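Local coordinates for protein Cow rumen GH26 endo-mannanase (PDB 6UEH) that probably hydrolyses internal beta-1,4-mannosidic bonds of mannans such as galactomannan, as a GH26 endo-mannanase that carries an accessory CBM6-like domain, at residues Asn209-Asp217 with Tyr250-Cys261. Sequence-based numbering, arbitrary orientation.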
loop_
_atom_site.group_PDB
_atom_site.type_symbol
_atom_site.label_atom_id
_atom_site.label_comp_id
_atom_site.label_asym_id
_atom_site.label_seq_id
_atom_site.Cartn_x
_atom_site.Cartn_y
_atom_site.Cartn_z
ATOM N N ASN A 209 10.197 -17.147 -14.616
ATOM C CA ASN A 209 10.915 -18.247 -15.256
ATOM C C ASN A 209 10.767 -18.285 -16.775
ATOM O O ASN A 209 11.388 -19.109 -17.444
ATOM C CB ASN A 209 10.474 -19.580 -14.651
ATOM C CG ASN A 209 11.002 -19.773 -13.246
ATOM O OD1 ASN A 209 12.150 -19.434 -12.956
ATOM N ND2 ASN A 209 10.163 -20.303 -12.359
ATOM N N TYR A 210 9.952 -17.388 -17.318
ATOM C CA TYR A 210 9.875 -17.217 -18.763
ATOM C C TYR A 210 10.856 -16.132 -19.196
ATOM O O TYR A 210 10.450 -15.102 -19.733
ATOM C CB TYR A 210 8.457 -16.846 -19.200
ATOM C CG TYR A 210 7.380 -17.847 -18.829
ATOM C CD1 TYR A 210 7.066 -18.909 -19.670
ATOM C CD2 TYR A 210 6.662 -17.713 -17.648
ATOM C CE1 TYR A 210 6.069 -19.818 -19.337
ATOM C CE2 TYR A 210 5.666 -18.613 -17.306
ATOM C CZ TYR A 210 5.374 -19.664 -18.152
ATOM O OH TYR A 210 4.383 -20.555 -17.810
ATOM N N ASN A 211 12.145 -16.364 -18.956
ATOM C CA ASN A 211 13.175 -15.351 -19.198
ATOM C C ASN A 211 14.235 -15.830 -20.201
ATOM O O ASN A 211 14.339 -17.025 -20.469
ATOM C CB ASN A 211 13.835 -14.959 -17.873
ATOM C CG ASN A 211 14.669 -16.077 -17.286
ATOM O OD1 ASN A 211 15.816 -16.284 -17.685
ATOM N ND2 ASN A 211 14.101 -16.802 -16.327
ATOM N N PRO A 212 15.020 -14.895 -20.767
ATOM C CA PRO A 212 16.009 -15.277 -21.784
ATOM C C PRO A 212 17.316 -15.866 -21.247
ATOM O O PRO A 212 18.187 -16.203 -22.051
ATOM C CB PRO A 212 16.299 -13.950 -22.505
ATOM C CG PRO A 212 15.181 -13.031 -22.118
ATOM C CD PRO A 212 14.823 -13.438 -20.729
ATOM N N LEU A 213 17.453 -15.992 -19.930
ATOM C CA LEU A 213 18.722 -16.403 -19.330
ATOM C C LEU A 213 18.749 -17.875 -18.927
ATOM O O LEU A 213 19.673 -18.608 -19.277
ATOM C CB LEU A 213 19.027 -15.533 -18.110
ATOM C CG LEU A 213 19.181 -14.039 -18.398
ATOM C CD1 LEU A 213 19.386 -13.255 -17.113
ATOM C CD2 LEU A 213 20.334 -13.797 -19.363
ATOM N N TYR A 214 17.735 -18.295 -18.180
ATOM C CA TYR A 214 17.631 -19.671 -17.713
ATOM C C TYR A 214 16.191 -20.149 -17.856
ATOM O O TYR A 214 15.733 -21.020 -17.116
ATOM C CB TYR A 214 18.095 -19.784 -16.258
ATOM C CG TYR A 214 17.422 -18.799 -15.323
ATOM C CD1 TYR A 214 17.938 -17.522 -15.139
ATOM C CD2 TYR A 214 16.270 -19.144 -14.628
ATOM C CE1 TYR A 214 17.327 -16.617 -14.291
ATOM C CE2 TYR A 214 15.650 -18.243 -13.774
ATOM C CZ TYR A 214 16.184 -16.982 -13.610
ATOM O OH TYR A 214 15.573 -16.081 -12.764
ATOM N N GLY A 215 15.489 -19.567 -18.822
ATOM C CA GLY A 215 14.064 -19.777 -18.981
ATOM C C GLY A 215 13.626 -21.213 -19.169
ATOM O O GLY A 215 14.299 -22.007 -19.828
ATOM N N TRP A 216 12.489 -21.546 -18.568
ATOM C CA TRP A 216 11.861 -22.844 -18.762
ATOM C C TRP A 216 10.350 -22.676 -18.664
ATOM O O TRP A 216 9.848 -21.550 -18.696
ATOM C CB TRP A 216 12.382 -23.875 -17.751
ATOM C CG TRP A 216 12.325 -23.462 -16.301
ATOM C CD1 TRP A 216 13.024 -22.449 -15.703
ATOM C CD2 TRP A 216 11.558 -24.084 -15.259
ATOM N NE1 TRP A 216 12.724 -22.392 -14.363
ATOM C CE2 TRP A 216 11.828 -23.384 -14.065
ATOM C CE3 TRP A 216 10.662 -25.158 -15.224
ATOM C CZ2 TRP A 216 11.235 -23.724 -12.849
ATOM C CZ3 TRP A 216 10.075 -25.495 -14.014
ATOM C CH2 TRP A 216 10.364 -24.780 -12.844
ATOM N N ASP A 217 9.630 -23.786 -18.559
ATOM C CA ASP A 217 8.170 -23.756 -18.520
ATOM C C ASP A 217 7.663 -24.306 -17.190
ATOM O O ASP A 217 7.507 -25.517 -17.042
ATOM C CB ASP A 217 7.590 -24.565 -19.691
ATOM C CG ASP A 217 6.089 -24.366 -19.870
ATOM O OD1 ASP A 217 5.431 -23.826 -18.957
ATOM O OD2 ASP A 217 5.560 -24.767 -20.929
ATOM N N TYR A 250 28.333 -10.586 -20.708
ATOM C CA TYR A 250 27.128 -11.170 -21.282
ATOM C C TYR A 250 26.930 -10.748 -22.735
ATOM O O TYR A 250 27.176 -9.601 -23.102
ATOM C CB TYR A 250 25.897 -10.782 -20.458
ATOM C CG TYR A 250 24.584 -11.176 -21.100
ATOM C CD1 TYR A 250 24.113 -12.481 -21.017
ATOM C CD2 TYR A 250 23.817 -10.244 -21.790
ATOM C CE1 TYR A 250 22.914 -12.848 -21.604
ATOM C CE2 TYR A 250 22.618 -10.602 -22.382
ATOM C CZ TYR A 250 22.171 -11.905 -22.285
ATOM O OH TYR A 250 20.977 -12.263 -22.873
ATOM N N GLU A 251 26.494 -11.697 -23.558
ATOM C CA GLU A 251 26.055 -11.404 -24.917
ATOM C C GLU A 251 24.670 -12.009 -25.122
ATOM O O GLU A 251 24.318 -12.993 -24.474
ATOM C CB GLU A 251 27.048 -11.947 -25.948
ATOM C CG GLU A 251 28.499 -11.673 -25.598
ATOM C CD GLU A 251 29.457 -12.068 -26.700
ATOM O OE1 GLU A 251 29.085 -12.918 -27.541
ATOM O OE2 GLU A 251 30.589 -11.538 -26.718
ATOM N N LEU A 252 23.881 -11.406 -26.005
ATOM C CA LEU A 252 22.519 -11.871 -26.248
ATOM C C LEU A 252 22.505 -13.330 -26.695
ATOM O O LEU A 252 23.250 -13.720 -27.590
ATOM C CB LEU A 252 21.834 -10.996 -27.296
ATOM C CG LEU A 252 21.648 -9.519 -26.953
ATOM C CD1 LEU A 252 20.999 -8.798 -28.121
ATOM C CD2 LEU A 252 20.818 -9.360 -25.687
ATOM N N GLY A 253 21.662 -14.133 -26.058
ATOM C CA GLY A 253 21.563 -15.541 -26.393
ATOM C C GLY A 253 22.368 -16.434 -25.470
ATOM O O GLY A 253 22.261 -17.659 -25.536
ATOM N N ASP A 254 23.180 -15.825 -24.609
ATOM C CA ASP A 254 23.988 -16.584 -23.658
ATOM C C ASP A 254 23.118 -17.308 -22.640
ATOM O O ASP A 254 22.163 -16.740 -22.111
ATOM C CB ASP A 254 24.971 -15.674 -22.914
ATOM C CG ASP A 254 26.191 -15.322 -23.738
ATOM O OD1 ASP A 254 26.449 -16.003 -24.754
ATOM O OD2 ASP A 254 26.901 -14.368 -23.358
ATOM N N LYS A 255 23.456 -18.563 -22.370
ATOM C CA LYS A 255 22.851 -19.294 -21.270
ATOM C C LYS A 255 23.533 -18.887 -19.975
ATOM O O LYS A 255 24.741 -19.067 -19.820
ATOM C CB LYS A 255 22.971 -20.805 -21.480
ATOM C CG LYS A 255 21.792 -21.458 -22.187
ATOM C CD LYS A 255 20.520 -20.632 -22.075
ATOM C CE LYS A 255 19.335 -21.369 -22.679
ATOM N NZ LYS A 255 19.754 -22.343 -23.727
ATOM N N VAL A 256 22.765 -18.319 -19.054
ATOM C CA VAL A 256 23.302 -17.916 -17.761
ATOM C C VAL A 256 22.553 -18.625 -16.640
ATOM O O VAL A 256 21.341 -18.459 -16.503
ATOM C CB VAL A 256 23.209 -16.389 -17.553
ATOM C CG1 VAL A 256 24.006 -15.974 -16.328
ATOM C CG2 VAL A 256 23.703 -15.647 -18.784
ATOM N N ASP A 257 23.272 -19.420 -15.849
ATOM C CA ASP A 257 22.675 -20.101 -14.704
ATOM C C ASP A 257 22.037 -19.080 -13.774
ATOM O O ASP A 257 22.555 -17.974 -13.617
ATOM C CB ASP A 257 23.718 -20.919 -13.940
ATOM C CG ASP A 257 24.389 -21.968 -14.803
ATOM O OD1 ASP A 257 23.759 -22.445 -15.770
ATOM O OD2 ASP A 257 25.550 -22.316 -14.507
ATOM N N TRP A 258 20.916 -19.447 -13.158
ATOM C CA TRP A 258 20.175 -18.505 -12.327
ATOM C C TRP A 258 21.015 -18.022 -11.147
ATOM O O TRP A 258 20.811 -16.918 -10.647
ATOM C CB TRP A 258 18.861 -19.127 -11.836
ATOM C CG TRP A 258 19.021 -20.253 -10.866
ATOM C CD1 TRP A 258 19.076 -21.584 -11.158
ATOM C CD2 TRP A 258 19.126 -20.149 -9.441
ATOM N NE1 TRP A 258 19.220 -22.315 -10.002
ATOM C CE2 TRP A 258 19.253 -21.458 -8.934
ATOM C CE3 TRP A 258 19.130 -19.075 -8.543
ATOM C CZ2 TRP A 258 19.382 -21.723 -7.572
ATOM C CZ3 TRP A 258 19.259 -19.339 -7.192
ATOM C CH2 TRP A 258 19.382 -20.653 -6.719
ATOM N N GLN A 259 21.977 -18.838 -10.725
ATOM C CA GLN A 259 22.884 -18.459 -9.645
ATOM C C GLN A 259 23.740 -17.259 -10.045
ATOM O O GLN A 259 24.224 -16.520 -9.187
ATOM C CB GLN A 259 23.786 -19.631 -9.250
ATOM C CG GLN A 259 23.084 -20.975 -9.193
ATOM C CD GLN A 259 23.226 -21.756 -10.486
ATOM O OE1 GLN A 259 24.335 -22.105 -10.895
ATOM N NE2 GLN A 259 22.105 -22.026 -11.140
ATOM N N GLN A 260 23.928 -17.075 -11.348
ATOM C CA GLN A 260 24.702 -15.950 -11.864
ATOM C C GLN A 260 23.789 -14.817 -12.318
ATOM O O GLN A 260 24.228 -13.874 -12.975
ATOM C CB GLN A 260 25.602 -16.393 -13.020
ATOM C CG GLN A 260 26.935 -16.976 -12.583
ATOM C CD GLN A 260 26.782 -18.232 -11.750
ATOM O OE1 GLN A 260 26.255 -19.239 -12.220
ATOM N NE2 GLN A 260 27.238 -18.177 -10.503
ATOM N N CYS A 261 22.513 -14.923 -11.968
ATOM C CA CYS A 261 21.549 -13.872 -12.263
ATOM C C CYS A 261 21.070 -13.227 -10.972
ATOM O O CYS A 261 21.255 -13.779 -9.886
ATOM C CB CYS A 261 20.365 -14.432 -13.049
ATOM S SG CYS A 261 20.827 -15.232 -14.599
HETATM O O HOH W 1 20.481 -14.855 -23.182
#
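An Asx turn at Asn211 shapes the loop after strand 202-206 of the TIM barrel, where Leu213 and Tyr214 meet the 250-261 loop. Asn211 OD1 accepts hydrogen bonds from two backbone N-H groups, Leu213 N at 2.8 Å and, nearly straight (171°), Tyr214 N. One backbone bond joins the loops directly: Val256 N donates to Leu213 O at 3.1 Å.

Leu213 is buried, and its two methyls go to different partners. CD2 meets Tyr250 CE1 at 3.5 Å and also touches Val256 CG2. CD1 rests on Cys261 SG at 3.5 Å. Helix 280-301 adds Tyr284 to this apolar cluster, and strand 243-244 adds Pro244.

The Tyr214 ring is covered on both faces. Trp258 CB sits over the centre of one face, 3.6 Å from the centroid, as a CH-pi contact. Beyond CB the five-membered ring of the indole turns its edge to the Tyr214 face, an edge-to-face pair with the planes at 62°. Asn211 ND2 lies above the opposite face, toward the rim. Cys261 SG reaches the ring edge, 3.7 Å from Tyr214 CD1. The ring gets there because CG lies between the backbone N and carbonyl carbon (chi1 52°). Replacing Tyr214 with an alanine would probably leave Trp258 CB and Cys261 SG without their aromatic partner and open a gap between the loops.

Water 1 makes a second polar link. It donates to Pro212 O and to Asp254 O, and it accepts from Tyr250 OH at 2.7 Å. Gly253 N adds a weak bond. The water therefore satisfies carbonyls from both loops and holds the Tyr250 hydroxyl. With no salt bridge between the two segments, their hold on each other rests largely on the fit around Leu213 and Tyr214, while the backbone bond and the water tie the polar main chain.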